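Local coordinates for protein isocitrate dehydrogenase [NAD] subunit 1 (Saccharomyces cerevisiae, PDB 3BLX) that catalyses, as part of an octamer with subunit 2, the NAD-dependent oxidative decarboxylation of isocitrate to 2-oxoglutarate in the mitochondrial citric acid cycle, and also binds RNA, at residues D265-E270 with L299-L304. Numbering follows the deposited sequence.
Sequences DYAVFE and LNHLGL
His-301 carries its CG anti to the backbone N (chi1 -161°), which swings the imidazole off the last turn of its helix toward the strand, while Phe-269 sets CG anti to its carbonyl carbon (chi1 -63°) and points its ring toward His-301. The two side chains cross at about a right angle, and the phenyl leads with its far end: CZ of Phe-269 lies 3.8 Å from CB of His-301 and 4.0 Å from CG of the same histidine. The ring planes are inclined at 59° with centroids 5.8 Å apart, an oblique aromatic pair. Two residues back along the strand, CB of Ala-267 comes within 4.0 Å of CE1 of His-301. A methyl suits this position because the imidazole already reaches across the gap, whereas the longer Phe-269 must span more of it. No hydrogen bond joins the segments; they meet through carbon contacts and the aromatic pair. Histidine fits because its carbons meet two buried residues, while a ring with two nitrogens suits an exposed one. Just beyond, Gly-303, with its positive phi, is the first residue to leave helical angles, in a Schellman motif. The contact lays the C-terminal end of helix 289-302 against strand 267-269, which runs between strands 75-80 and 258-262; Phe-269 also packs on Leu-297 and Met-298 of that helix, and Ile-75 of strand 75-80 touches both Ala-267 and His-301.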
ATOM      1  N   ASP E 265      11.156   3.036  12.310  1.00 26.59           N
ATOM      2  CA  ASP E 265      10.428   2.149  13.208  1.00 27.28           C
ATOM      3  C   ASP E 265      11.298   1.312  14.139  1.00 26.62           C
ATOM      4  O   ASP E 265      10.787   0.658  15.034  1.00 20.58           O
ATOM      5  CB  ASP E 265       9.553   1.187  12.389  1.00 36.48           C
ATOM      6  CG  ASP E 265       8.510   1.922  11.534  1.00 60.99           C
ATOM      7  OD1 ASP E 265       7.885   2.879  12.054  1.00 58.02           O
ATOM      8  OD2 ASP E 265       8.307   1.530  10.349  1.00 37.41           O
ATOM      9  N   TYR E 266      12.604   1.313  13.907  1.00 25.50           N
ATOM     10  CA  TYR E 266      13.500   0.417  14.626  1.00 23.63           C
ATOM     11  C   TYR E 266      14.698   1.143  15.219  1.00 22.73           C
ATOM     12  O   TYR E 266      15.114   2.193  14.721  1.00 27.80           O
ATOM     13  CB  TYR E 266      13.980  -0.704  13.705  1.00 17.68           C
ATOM     14  CG  TYR E 266      12.865  -1.424  13.002  1.00 15.16           C
ATOM     15  CD1 TYR E 266      12.583  -1.160  11.679  1.00 19.72           C
ATOM     16  CD2 TYR E 266      12.066  -2.331  13.670  1.00 23.94           C
ATOM     17  CE1 TYR E 266      11.556  -1.781  11.025  1.00 17.22           C
ATOM     18  CE2 TYR E 266      11.022  -2.968  13.031  1.00 24.68           C
ATOM     19  CZ  TYR E 266      10.770  -2.684  11.701  1.00 33.22           C
ATOM     20  OH  TYR E 266       9.725  -3.314  11.042  1.00 36.49           O
ATOM     21  N   ALA E 267      15.236   0.608  16.302  1.00 18.35           N
ATOM     22  CA  ALA E 267      16.457   1.157  16.865  1.00 16.30           C
ATOM     23  C   ALA E 267      17.293  -0.010  17.344  1.00 21.05           C
ATOM     24  O   ALA E 267      16.782  -0.971  17.917  1.00 22.64           O
ATOM     25  CB  ALA E 267      16.149   2.102  17.989  1.00 14.96           C
ATOM     26  N   VAL E 268      18.585   0.061  17.099  1.00 18.28           N
ATOM     27  CA  VAL E 268      19.477  -0.998  17.528  1.00 23.59           C
ATOM     28  C   VAL E 268      20.693  -0.353  18.171  1.00 22.65           C
ATOM     29  O   VAL E 268      21.363   0.476  17.553  1.00 19.77           O
ATOM     30  CB  VAL E 268      19.937  -1.853  16.327  1.00 27.26           C
ATOM     31  CG1 VAL E 268      21.095  -2.749  16.725  1.00 23.50           C
ATOM     32  CG2 VAL E 268      18.786  -2.666  15.752  1.00 17.01           C
ATOM     33  N   PHE E 269      20.973  -0.726  19.412  1.00 18.47           N
ATOM     34  CA  PHE E 269      22.059  -0.100  20.165  1.00 17.97           C
ATOM     35  C   PHE E 269      23.285  -0.983  20.210  1.00 21.53           C
ATOM     36  O   PHE E 269      23.164  -2.195  20.320  1.00 18.76           O
ATOM     37  CB  PHE E 269      21.578   0.285  21.563  1.00 18.92           C
ATOM     38  CG  PHE E 269      20.481   1.300  21.535  1.00 18.16           C
ATOM     39  CD1 PHE E 269      20.763   2.649  21.643  1.00 20.84           C
ATOM     40  CD2 PHE E 269      19.182   0.910  21.289  1.00 20.76           C
ATOM     41  CE1 PHE E 269      19.759   3.578  21.576  1.00 19.49           C
ATOM     42  CE2 PHE E 269      18.165   1.832  21.219  1.00 22.05           C
ATOM     43  CZ  PHE E 269      18.460   3.180  21.371  1.00 23.82           C
ATOM     44  N   GLU E 270      24.462  -0.367  20.089  1.00 24.19           N
ATOM     45  CA  GLU E 270      25.707  -1.109  19.873  1.00 30.56           C
ATOM     46  C   GLU E 270      26.868  -0.156  19.907  1.00 31.11           C
ATOM     47  O   GLU E 270      26.730   0.995  19.520  1.00 25.48           O
ATOM     48  CB  GLU E 270      25.699  -1.817  18.515  1.00 25.19           C
ATOM     49  CG  GLU E 270      26.166  -0.942  17.361  1.00 45.81           C
ATOM     50  CD  GLU E 270      26.565  -1.731  16.099  1.00 79.98           C
ATOM     51  OE1 GLU E 270      26.899  -2.933  16.209  1.00 71.05           O
ATOM     52  OE2 GLU E 270      26.553  -1.145  14.988  1.00 88.50           O
ATOM     53  N   LEU E 299      18.110   2.548  27.245  1.00 37.38           N
ATOM     54  CA  LEU E 299      17.219   2.826  28.363  1.00 31.72           C
ATOM     55  C   LEU E 299      16.513   4.179  28.175  1.00 32.71           C
ATOM     56  O   LEU E 299      15.289   4.265  28.297  1.00 27.11           O
ATOM     57  CB  LEU E 299      17.993   2.788  29.684  1.00 28.86           C
ATOM     58  CG  LEU E 299      18.451   1.396  30.148  1.00 38.57           C
ATOM     59  CD1 LEU E 299      19.340   1.506  31.360  1.00 32.65           C
ATOM     60  CD2 LEU E 299      17.284   0.455  30.428  1.00 23.52           C
ATOM     61  N   ASN E 300      17.287   5.219  27.880  1.00 21.24           N
ATOM     62  CA  ASN E 300      16.747   6.534  27.554  1.00 33.84           C
ATOM     63  C   ASN E 300      15.627   6.443  26.522  1.00 37.55           C
ATOM     64  O   ASN E 300      14.549   6.993  26.696  1.00 39.60           O
ATOM     65  CB  ASN E 300      17.841   7.450  27.000  1.00 29.31           C
ATOM     66  CG  ASN E 300      18.765   8.002  28.089  1.00 45.12           C
ATOM     67  OD1 ASN E 300      18.455   7.953  29.283  1.00 41.06           O
ATOM     68  ND2 ASN E 300      19.901   8.543  27.671  1.00 38.96           N
ATOM     69  N   HIS E 301      15.901   5.731  25.443  1.00 27.46           N
ATOM     70  CA  HIS E 301      14.959   5.576  24.363  1.00 25.67           C
ATOM     71  C   HIS E 301      13.676   4.849  24.781  1.00 34.63           C
ATOM     72  O   HIS E 301      12.584   5.148  24.299  1.00 30.04           O
ATOM     73  CB  HIS E 301      15.627   4.794  23.246  1.00 18.88           C
ATOM     74  CG  HIS E 301      14.952   4.946  21.925  1.00 27.74           C
ATOM     75  ND1 HIS E 301      14.144   3.968  21.390  1.00 19.61           N
ATOM     76  CD2 HIS E 301      14.977   5.959  21.018  1.00 22.35           C
ATOM     77  CE1 HIS E 301      13.685   4.368  20.216  1.00 23.22           C
ATOM     78  NE2 HIS E 301      14.189   5.566  19.960  1.00 29.86           N
ATOM     79  N   LEU E 302      13.808   3.863  25.660  1.00 37.20           N
ATOM     80  CA  LEU E 302      12.652   3.112  26.121  1.00 25.99           C
ATOM     81  C   LEU E 302      11.817   3.897  27.123  1.00 31.12           C
ATOM     82  O   LEU E 302      10.759   3.438  27.536  1.00 36.66           O
ATOM     83  CB  LEU E 302      13.113   1.823  26.754  1.00 23.84           C
ATOM     84  CG  LEU E 302      13.568   0.804  25.737  1.00 30.43           C
ATOM     85  CD1 LEU E 302      14.156  -0.394  26.450  1.00 31.23           C
ATOM     86  CD2 LEU E 302      12.379   0.392  24.904  1.00 30.59           C
ATOM     87  N   GLY E 303      12.309   5.072  27.524  1.00 30.57           N
ATOM     88  CA  GLY E 303      11.655   5.904  28.518  1.00 31.90           C
ATOM     89  C   GLY E 303      11.975   5.579  29.966  1.00 52.92           C
ATOM     90  O   GLY E 303      11.455   6.230  30.882  1.00 51.96           O
ATOM     91  N   LEU E 304      12.802   4.555  30.180  1.00 50.32           N
ATOM     92  CA  LEU E 304      13.294   4.254  31.508  1.00 35.07           C
ATOM     93  C   LEU E 304      14.172   5.434  31.891  1.00 49.87           C
ATOM     94  O   LEU E 304      13.666   6.525  32.128  1.00 80.98           O
ATOM     95  CB  LEU E 304      14.023   2.932  31.502  1.00 29.01           C
ATOM     96  CG  LEU E 304      13.032   1.800  31.157  1.00 39.53           C
ATOM     97  CD1 LEU E 304      13.704   0.435  31.113  1.00 34.01           C
ATOM     98  CD2 LEU E 304      11.819   1.762  32.112  1.00 27.55           C
TER